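Local coordinates for protein dodecin (Thermus thermophilus, PDB 2UX9) that binds and sequesters flavins such as FMN and FAD and can also bind coenzyme A, as a hollow dodecamer that probably stores these cofactors and limits their unwanted reactions, at residues C[4-18]-C[54-66]. The protein carries 1 engineered substitution. Sequence-based numbering, arbitrary orientation.
Engineered in segment 54-66: Ala65 (natural residue Arg). With NA (sodium ion), chain N; FMN (flavin mononucleotide), chain P; FMN (flavin mononucleotide), chain H.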
loop_
_atom_site.group_PDB
_atom_site.type_symbol
_atom_site.label_atom_id
_atom_site.label_comp_id
_atom_site.label_asym_id
_atom_site.label_seq_id
_atom_site.Cartn_x
_atom_site.Cartn_y
_atom_site.Cartn_z
ATOM N N VAL C 4 23.819 13.780 -4.201
ATOM C CA VAL C 4 23.108 12.545 -4.538
ATOM C C VAL C 4 23.372 11.523 -3.445
ATOM O O VAL C 4 24.491 11.399 -2.955
ATOM C CB VAL C 4 23.521 12.000 -5.917
ATOM C CG1 VAL C 4 22.806 10.683 -6.220
ATOM C CG2 VAL C 4 23.208 13.028 -6.995
ATOM N N TYR C 5 22.322 10.831 -3.029
ATOM C CA TYR C 5 22.423 9.808 -2.003
ATOM C C TYR C 5 22.124 8.455 -2.610
ATOM O O TYR C 5 21.405 8.351 -3.609
ATOM C CB TYR C 5 21.433 10.079 -0.858
ATOM C CG TYR C 5 21.588 11.428 -0.206
ATOM C CD1 TYR C 5 22.290 11.577 0.980
ATOM C CD2 TYR C 5 21.033 12.565 -0.786
ATOM C CE1 TYR C 5 22.426 12.814 1.581
ATOM C CE2 TYR C 5 21.164 13.810 -0.195
ATOM C CZ TYR C 5 21.867 13.928 0.984
ATOM O OH TYR C 5 22.003 15.166 1.578
ATOM N N LYS C 6 22.668 7.409 -1.996
ATOM C CA LYS C 6 22.313 6.044 -2.330
ATOM C C LYS C 6 21.621 5.411 -1.133
ATOM O O LYS C 6 21.973 5.686 0.012
ATOM C CB LYS C 6 23.551 5.232 -2.732
ATOM C CG LYS C 6 23.220 3.773 -2.984
ATOM C CD LYS C 6 24.162 3.057 -3.908
ATOM C CE LYS C 6 23.556 1.701 -4.290
ATOM N NZ LYS C 6 24.479 0.804 -5.024
ATOM N N LYS C 7 20.618 4.576 -1.392
ATOM C CA LYS C 7 20.008 3.749 -0.363
ATOM C C LYS C 7 20.333 2.292 -0.629
ATOM O O LYS C 7 20.234 1.837 -1.772
ATOM C CB LYS C 7 18.499 3.951 -0.338
ATOM C CG LYS C 7 18.108 5.364 0.044
ATOM C CD LYS C 7 16.627 5.654 -0.128
ATOM C CE LYS C 7 15.803 4.934 0.904
ATOM N NZ LYS C 7 14.327 5.129 0.674
ATOM N N VAL C 8 20.736 1.566 0.415
ATOM C CA VAL C 8 20.899 0.113 0.339
ATOM C C VAL C 8 20.056 -0.577 1.400
ATOM O O VAL C 8 19.851 -0.042 2.482
ATOM C CB VAL C 8 22.364 -0.322 0.474
ATOM C CG1 VAL C 8 23.190 0.243 -0.666
ATOM C CG2 VAL C 8 22.928 0.085 1.815
ATOM N N GLU C 9 19.577 -1.769 1.078
ATOM C CA GLU C 9 18.711 -2.534 1.957
ATOM C C GLU C 9 19.488 -3.627 2.689
ATOM O O GLU C 9 20.086 -4.510 2.066
ATOM C CB GLU C 9 17.572 -3.137 1.161
ATOM C CG GLU C 9 16.426 -3.643 2.009
ATOM C CD GLU C 9 15.267 -4.144 1.176
ATOM O OE1 GLU C 9 15.378 -4.171 -0.065
ATOM O OE2 GLU C 9 14.253 -4.520 1.762
ATOM N N LEU C 10 19.487 -3.542 4.013
ATOM C CA LEU C 10 20.174 -4.484 4.885
ATOM C C LEU C 10 19.166 -5.131 5.808
ATOM O O LEU C 10 18.066 -4.590 6.035
ATOM C CB LEU C 10 21.226 -3.766 5.729
ATOM C CG LEU C 10 22.279 -2.999 4.938
ATOM C CD1 LEU C 10 23.232 -2.249 5.865
ATOM C CD2 LEU C 10 23.052 -3.896 3.988
ATOM N N VAL C 11 19.539 -6.281 6.346
ATOM C CA VAL C 11 18.792 -6.902 7.420
ATOM C C VAL C 11 19.732 -7.110 8.589
ATOM O O VAL C 11 20.692 -7.883 8.496
ATOM C CB VAL C 11 18.175 -8.239 7.016
ATOM C CG1 VAL C 11 17.233 -8.729 8.127
ATOM C CG2 VAL C 11 17.451 -8.144 5.661
ATOM N N GLY C 12 19.488 -6.391 9.677
ATOM C CA GLY C 12 20.223 -6.601 10.901
ATOM C C GLY C 12 19.519 -7.648 11.725
ATOM O O GLY C 12 18.286 -7.713 11.749
ATOM N N THR C 13 20.285 -8.475 12.416
ATOM C CA THR C 13 19.690 -9.463 13.304
ATOM C C THR C 13 20.321 -9.417 14.688
ATOM O O THR C 13 21.488 -9.045 14.845
ATOM C CB THR C 13 19.800 -10.893 12.752
ATOM O OG1 THR C 13 21.132 -11.403 12.907
ATOM C CG2 THR C 13 19.401 -10.937 11.297
ATOM N N SER C 14 19.540 -9.805 15.686
ATOM C CA SER C 14 20.027 -9.923 17.053
ATOM C C SER C 14 19.101 -10.794 17.864
ATOM O O SER C 14 17.895 -10.764 17.661
ATOM C CB SER C 14 20.130 -8.561 17.720
ATOM O OG SER C 14 20.608 -8.722 19.051
ATOM N N GLU C 15 19.664 -11.554 18.797
ATOM C CA GLU C 15 18.848 -12.291 19.748
ATOM C C GLU C 15 18.317 -11.364 20.849
ATOM O O GLU C 15 17.380 -11.724 21.558
ATOM C CB GLU C 15 19.646 -13.433 20.389
ATOM C CG GLU C 15 20.148 -14.462 19.390
ATOM C CD GLU C 15 20.758 -15.689 20.042
ATOM O OE1 GLU C 15 21.148 -15.610 21.225
ATOM O OE2 GLU C 15 20.854 -16.739 19.365
ATOM N N GLU C 16 18.911 -10.180 20.987
ATOM C CA GLU C 16 18.644 -9.323 22.153
ATOM C C GLU C 16 17.399 -8.451 22.000
ATOM O O GLU C 16 16.647 -8.269 22.946
ATOM C CB GLU C 16 19.829 -8.397 22.418
ATOM C CG GLU C 16 21.182 -9.047 22.626
ATOM C CD GLU C 16 22.304 -8.006 22.672
ATOM O OE1 GLU C 16 22.044 -6.866 23.117
ATOM O OE2 GLU C 16 23.439 -8.314 22.245
ATOM N N GLY C 17 17.205 -7.868 20.823
ATOM C CA GLY C 17 16.068 -6.997 20.594
ATOM C C GLY C 17 16.163 -6.233 19.300
ATOM O O GLY C 17 17.075 -6.440 18.506
ATOM N N LEU C 18 15.225 -5.313 19.124
ATOM C CA LEU C 18 15.063 -4.583 17.885
ATOM C C LEU C 18 16.162 -3.550 17.676
ATOM O O LEU C 18 16.730 -3.444 16.589
ATOM C CB LEU C 18 13.696 -3.911 17.862
ATOM C CG LEU C 18 12.503 -4.863 17.903
ATOM C CD1 LEU C 18 11.216 -4.090 18.072
ATOM C CD2 LEU C 18 12.447 -5.702 16.630
ATOM N N LYS C 54 13.881 -16.278 18.610
ATOM C CA LYS C 54 15.255 -16.744 18.480
ATOM C C LYS C 54 16.083 -15.569 17.963
ATOM O O LYS C 54 16.944 -15.060 18.676
ATOM C CB LYS C 54 15.293 -17.961 17.554
ATOM C CG LYS C 54 16.657 -18.592 17.305
ATOM C CD LYS C 54 16.525 -19.731 16.301
ATOM C CE LYS C 54 15.804 -20.950 16.858
ATOM N NZ LYS C 54 14.851 -21.543 15.855
ATOM N N GLU C 55 15.786 -15.099 16.753
ATOM C CA GLU C 55 16.418 -13.905 16.187
ATOM C C GLU C 55 15.372 -12.861 15.811
ATOM O O GLU C 55 14.399 -13.196 15.137
ATOM C CB GLU C 55 17.199 -14.262 14.926
ATOM C CG GLU C 55 18.389 -15.160 15.156
ATOM C CD GLU C 55 19.570 -14.436 15.763
ATOM O OE1 GLU C 55 19.542 -13.194 15.876
ATOM O OE2 GLU C 55 20.569 -15.108 16.114
ATOM N N TYR C 56 15.565 -11.616 16.245
ATOM C CA TYR C 56 14.860 -10.459 15.687
ATOM C C TYR C 56 15.573 -10.101 14.398
ATOM O O TYR C 56 16.800 -10.119 14.343
ATOM C CB TYR C 56 14.922 -9.251 16.630
ATOM C CG TYR C 56 14.183 -9.454 17.931
ATOM C CD1 TYR C 56 12.816 -9.221 18.015
ATOM C CD2 TYR C 56 14.839 -9.894 19.066
ATOM C CE1 TYR C 56 12.132 -9.403 19.187
ATOM C CE2 TYR C 56 14.150 -10.087 20.262
ATOM C CZ TYR C 56 12.795 -9.835 20.305
ATOM O OH TYR C 56 12.080 -10.034 21.458
ATOM N N GLN C 57 14.804 -9.790 13.356
ATOM C CA GLN C 57 15.346 -9.453 12.049
ATOM C C GLN C 57 14.706 -8.154 11.582
ATOM O O GLN C 57 13.494 -8.105 11.371
ATOM C CB GLN C 57 15.051 -10.583 11.059
ATOM C CG GLN C 57 15.656 -11.931 11.463
ATOM C CD GLN C 57 15.151 -13.086 10.630
ATOM O OE1 GLN C 57 14.047 -13.021 10.100
ATOM N NE2 GLN C 57 15.950 -14.157 10.516
ATOM N N VAL C 58 15.494 -7.095 11.459
ATOM C CA VAL C 58 14.952 -5.800 11.089
ATOM C C VAL C 58 15.477 -5.451 9.707
ATOM O O VAL C 58 16.689 -5.356 9.504
ATOM C CB VAL C 58 15.326 -4.737 12.107
ATOM C CG1 VAL C 58 14.767 -3.391 11.681
ATOM C CG2 VAL C 58 14.794 -5.127 13.478
ATOM N N VAL C 59 14.560 -5.316 8.757
ATOM C CA VAL C 59 14.883 -4.990 7.385
ATOM C C VAL C 59 14.863 -3.485 7.293
ATOM O O VAL C 59 13.855 -2.868 7.613
ATOM C CB VAL C 59 13.849 -5.575 6.414
ATOM C CG1 VAL C 59 14.235 -5.250 4.947
ATOM C CG2 VAL C 59 13.680 -7.086 6.641
ATOM N N LEU C 60 15.977 -2.882 6.891
ATOM C CA LEU C 60 16.026 -1.440 6.820
ATOM C C LEU C 60 16.759 -0.936 5.599
ATOM O O LEU C 60 17.634 -1.602 5.055
ATOM C CB LEU C 60 16.597 -0.837 8.110
ATOM C CG LEU C 60 18.046 -1.147 8.482
ATOM C CD1 LEU C 60 18.488 -0.376 9.732
ATOM C CD2 LEU C 60 18.284 -2.628 8.692
ATOM N N GLU C 61 16.348 0.234 5.146
ATOM C CA GLU C 61 17.060 0.997 4.125
ATOM C C GLU C 61 18.020 1.937 4.822
ATOM O O GLU C 61 17.645 2.570 5.815
ATOM C CB GLU C 61 16.075 1.828 3.307
ATOM C CG GLU C 61 15.067 1.010 2.506
ATOM C CD GLU C 61 15.632 0.490 1.203
ATOM O OE1 GLU C 61 14.927 -0.280 0.526
ATOM O OE2 GLU C 61 16.775 0.850 0.850
ATOM N N VAL C 62 19.234 2.038 4.306
ATOM C CA VAL C 62 20.233 2.923 4.866
ATOM C C VAL C 62 20.636 3.894 3.758
ATOM O O VAL C 62 21.022 3.465 2.662
ATOM C CB VAL C 62 21.430 2.113 5.373
ATOM C CG1 VAL C 62 22.473 3.016 5.906
ATOM C CG2 VAL C 62 20.966 1.103 6.456
ATOM N N GLY C 63 20.525 5.191 4.033
ATOM C CA GLY C 63 20.864 6.242 3.085
ATOM C C GLY C 63 22.192 6.891 3.414
ATOM O O GLY C 63 22.457 7.240 4.575
ATOM N N PHE C 64 23.017 7.073 2.394
ATOM C CA PHE C 64 24.324 7.691 2.557
ATOM C C PHE C 64 24.648 8.632 1.400
ATOM O O PHE C 64 24.226 8.417 0.272
ATOM C CB PHE C 64 25.441 6.642 2.779
ATOM C CG PHE C 64 25.629 5.650 1.659
ATOM C CD1 PHE C 64 26.669 5.789 0.767
ATOM C CD2 PHE C 64 24.815 4.533 1.543
ATOM C CE1 PHE C 64 26.887 4.852 -0.241
ATOM C CE2 PHE C 64 25.024 3.613 0.534
ATOM C CZ PHE C 64 26.057 3.774 -0.348
ATOM N N ALA C 65 25.374 9.698 1.699
ATOM C CA ALA C 65 25.737 10.683 0.677
ATOM C C ALA C 65 26.896 10.170 -0.162
ATOM O O ALA C 65 27.903 9.716 0.380
ATOM C CB ALA C 65 26.112 12.011 1.333
ATOM N N LEU C 66 26.751 10.246 -1.484
ATOM C CA LEU C 66 27.782 9.777 -2.405
ATOM C C LEU C 66 28.878 10.826 -2.548
ATOM O O LEU C 66 28.603 11.986 -2.796
ATOM C CB LEU C 66 27.166 9.460 -3.769
ATOM C CG LEU C 66 26.236 8.252 -3.782
ATOM C CD1 LEU C 66 25.625 8.063 -5.172
ATOM C CD2 LEU C 66 26.944 6.978 -3.348
HETATM NA NA NA N . 22.431 -13.926 15.501
HETATM N N1 FMN P . 16.928 13.054 8.501
HETATM C C2 FMN P . 16.303 12.609 9.636
HETATM O O2 FMN P . 16.615 13.074 10.729
HETATM N N3 FMN P . 15.311 11.662 9.560
HETATM C C4 FMN P . 14.932 11.145 8.345
HETATM O O4 FMN P . 14.331 10.064 8.366
HETATM C C4A FMN P . 15.545 11.610 7.187
HETATM N N5 FMN P . 15.168 11.150 5.945
HETATM C C5A FMN P . 15.782 11.603 4.798
HETATM C C6 FMN P . 15.385 11.095 3.558
HETATM C C7 FMN P . 15.995 11.531 2.389
HETATM C C7M FMN P . 15.409 11.141 1.053
HETATM C C8 FMN P . 17.016 12.480 2.478
HETATM C C8M FMN P . 17.778 12.909 1.261
HETATM C C9 FMN P . 17.418 12.983 3.704
HETATM C C9A FMN P . 16.807 12.543 4.882
HETATM N N10 FMN P . 17.185 13.019 6.135
HETATM C C10 FMN P . 16.545 12.564 7.273
HETATM C "C1'" FMN P . 18.361 13.957 6.302
HETATM C "C2'" FMN P . 19.696 13.222 6.158
HETATM O "O2'" FMN P . 19.825 12.270 7.195
HETATM C "C3'" FMN P . 20.885 14.183 6.215
HETATM O "O3'" FMN P . 20.920 14.867 7.450
HETATM C "C4'" FMN P . 20.866 15.227 5.101
HETATM O "O4'" FMN P . 20.558 14.631 3.858
HETATM C "C5'" FMN P . 22.223 15.897 4.991
HETATM O "O5'" FMN P . 23.112 14.895 4.573
HETATM P P FMN P . 24.607 15.234 4.143
HETATM O O1P FMN P . 25.363 13.928 3.997
HETATM O O2P FMN P . 24.565 15.959 2.818
HETATM O O3P FMN P . 25.240 16.110 5.201
HETATM N N1 FMN H . 13.066 -17.501 8.203
HETATM C C2 FMN H . 13.656 -16.414 8.774
HETATM O O2 FMN H . 14.710 -16.570 9.367
HETATM N N3 FMN H . 13.086 -15.162 8.653
HETATM C C4 FMN H . 11.911 -14.991 7.952
HETATM O O4 FMN H . 11.241 -13.985 8.198
HETATM C C4A FMN H . 11.322 -16.097 7.357
HETATM N N5 FMN H . 10.175 -15.949 6.611
HETATM C C5A FMN H . 9.581 -17.040 6.019
HETATM C C6 FMN H . 8.414 -16.857 5.282
HETATM C C7 FMN H . 7.788 -17.945 4.678
HETATM C C7M FMN H . 6.654 -17.692 3.732
HETATM C C8 FMN H . 8.344 -19.220 4.827
HETATM C C8M FMN H . 7.660 -20.440 4.278
HETATM C C9 FMN H . 9.515 -19.396 5.550
HETATM C C9A FMN H . 10.141 -18.308 6.158
HETATM N N10 FMN H . 11.313 -18.462 6.908
HETATM C C10 FMN H . 11.904 -17.351 7.480
HETATM C "C1'" FMN H . 11.911 -19.828 7.174
HETATM C "C2'" FMN H . 11.105 -20.598 8.222
HETATM O "O2'" FMN H . 11.188 -19.943 9.470
HETATM C "C3'" FMN H . 11.585 -22.040 8.398
HETATM O "O3'" FMN H . 12.926 -22.055 8.838
HETATM C "C4'" FMN H . 11.461 -22.864 7.121
HETATM O "O4'" FMN H . 10.201 -22.644 6.523
HETATM C "C5'" FMN H . 11.623 -24.352 7.411
HETATM O "O5'" FMN H . 10.638 -24.711 8.358
HETATM P P FMN H . 10.424 -26.237 8.786
HETATM O O1P FMN H . 9.416 -26.230 9.912
HETATM O O2P FMN H . 9.891 -27.041 7.621
HETATM O O3P FMN H . 11.738 -26.814 9.260
HETATM O O HOH W 1 26.837 13.694 -3.928
HETATM O O HOH W 2 23.745 -14.004 14.154
HETATM O O HOH W 3 21.597 -12.273 15.382
HETATM O O HOH W 4 22.937 -13.795 17.133
#
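Lys6 lies alongside the Phe64 ring where strand 4-14 pairs antiparallel with strand 55-65, the first and third strands of the dodecin β-α-β-β fold. CB of Lys6 sits over one ring face as a CH-pi contact, 4.1 Å from the centroid of the Phe64 ring, while Val8 CG1 meets the ring edge. The aromatic side chain reaches across because CG of Phe64 stands between its own backbone N and carbonyl carbon (chi1 61°), which swings the ring over the neighbouring strand. Beyond it the extended Lys6 chain carries NZ to hydrogen bonds with coenzyme A. Leu10, Leu60 and Val62 continue this face, and helix 18-32 packs against Val58 and Leu60.

Paired backbone hydrogen bonds join Lys6 with Phe64, Val8 with Val62, Leu10 with Leu60, Gly12 with Val58 and Ser14 with Tyr56; Leu66 N to Val4 O (2.9 Å) extends the ladder. On the other face, Glu61 in one of its two conformers brings its carboxylate near that of Glu9, a crowding of like charges probably eased by the salt bridge from Glu9 to Lys7 of a neighbouring subunit. The sheet runs on into two such subunits along strand 4-14.

The same face serves two flavins. Tyr5 OH accepts from O4' of one FMN (2.8 Å), whose C8M methyl lies over one face of the tyrosine ring, toward its rim; the engineered Ala65 packs its CB against Tyr5 CE1. At the far end Gln57 grips the second flavin through two nearly straight bonds. Gln57 OE1 takes the N3-H of this FMN at 2.8 Å, and Gln57 NE2 donates to its O2. Beside Glu15, the Glu55 chain bends at chi2 (-76°), and its OE2 binds the sodium ion at 2.3 Å.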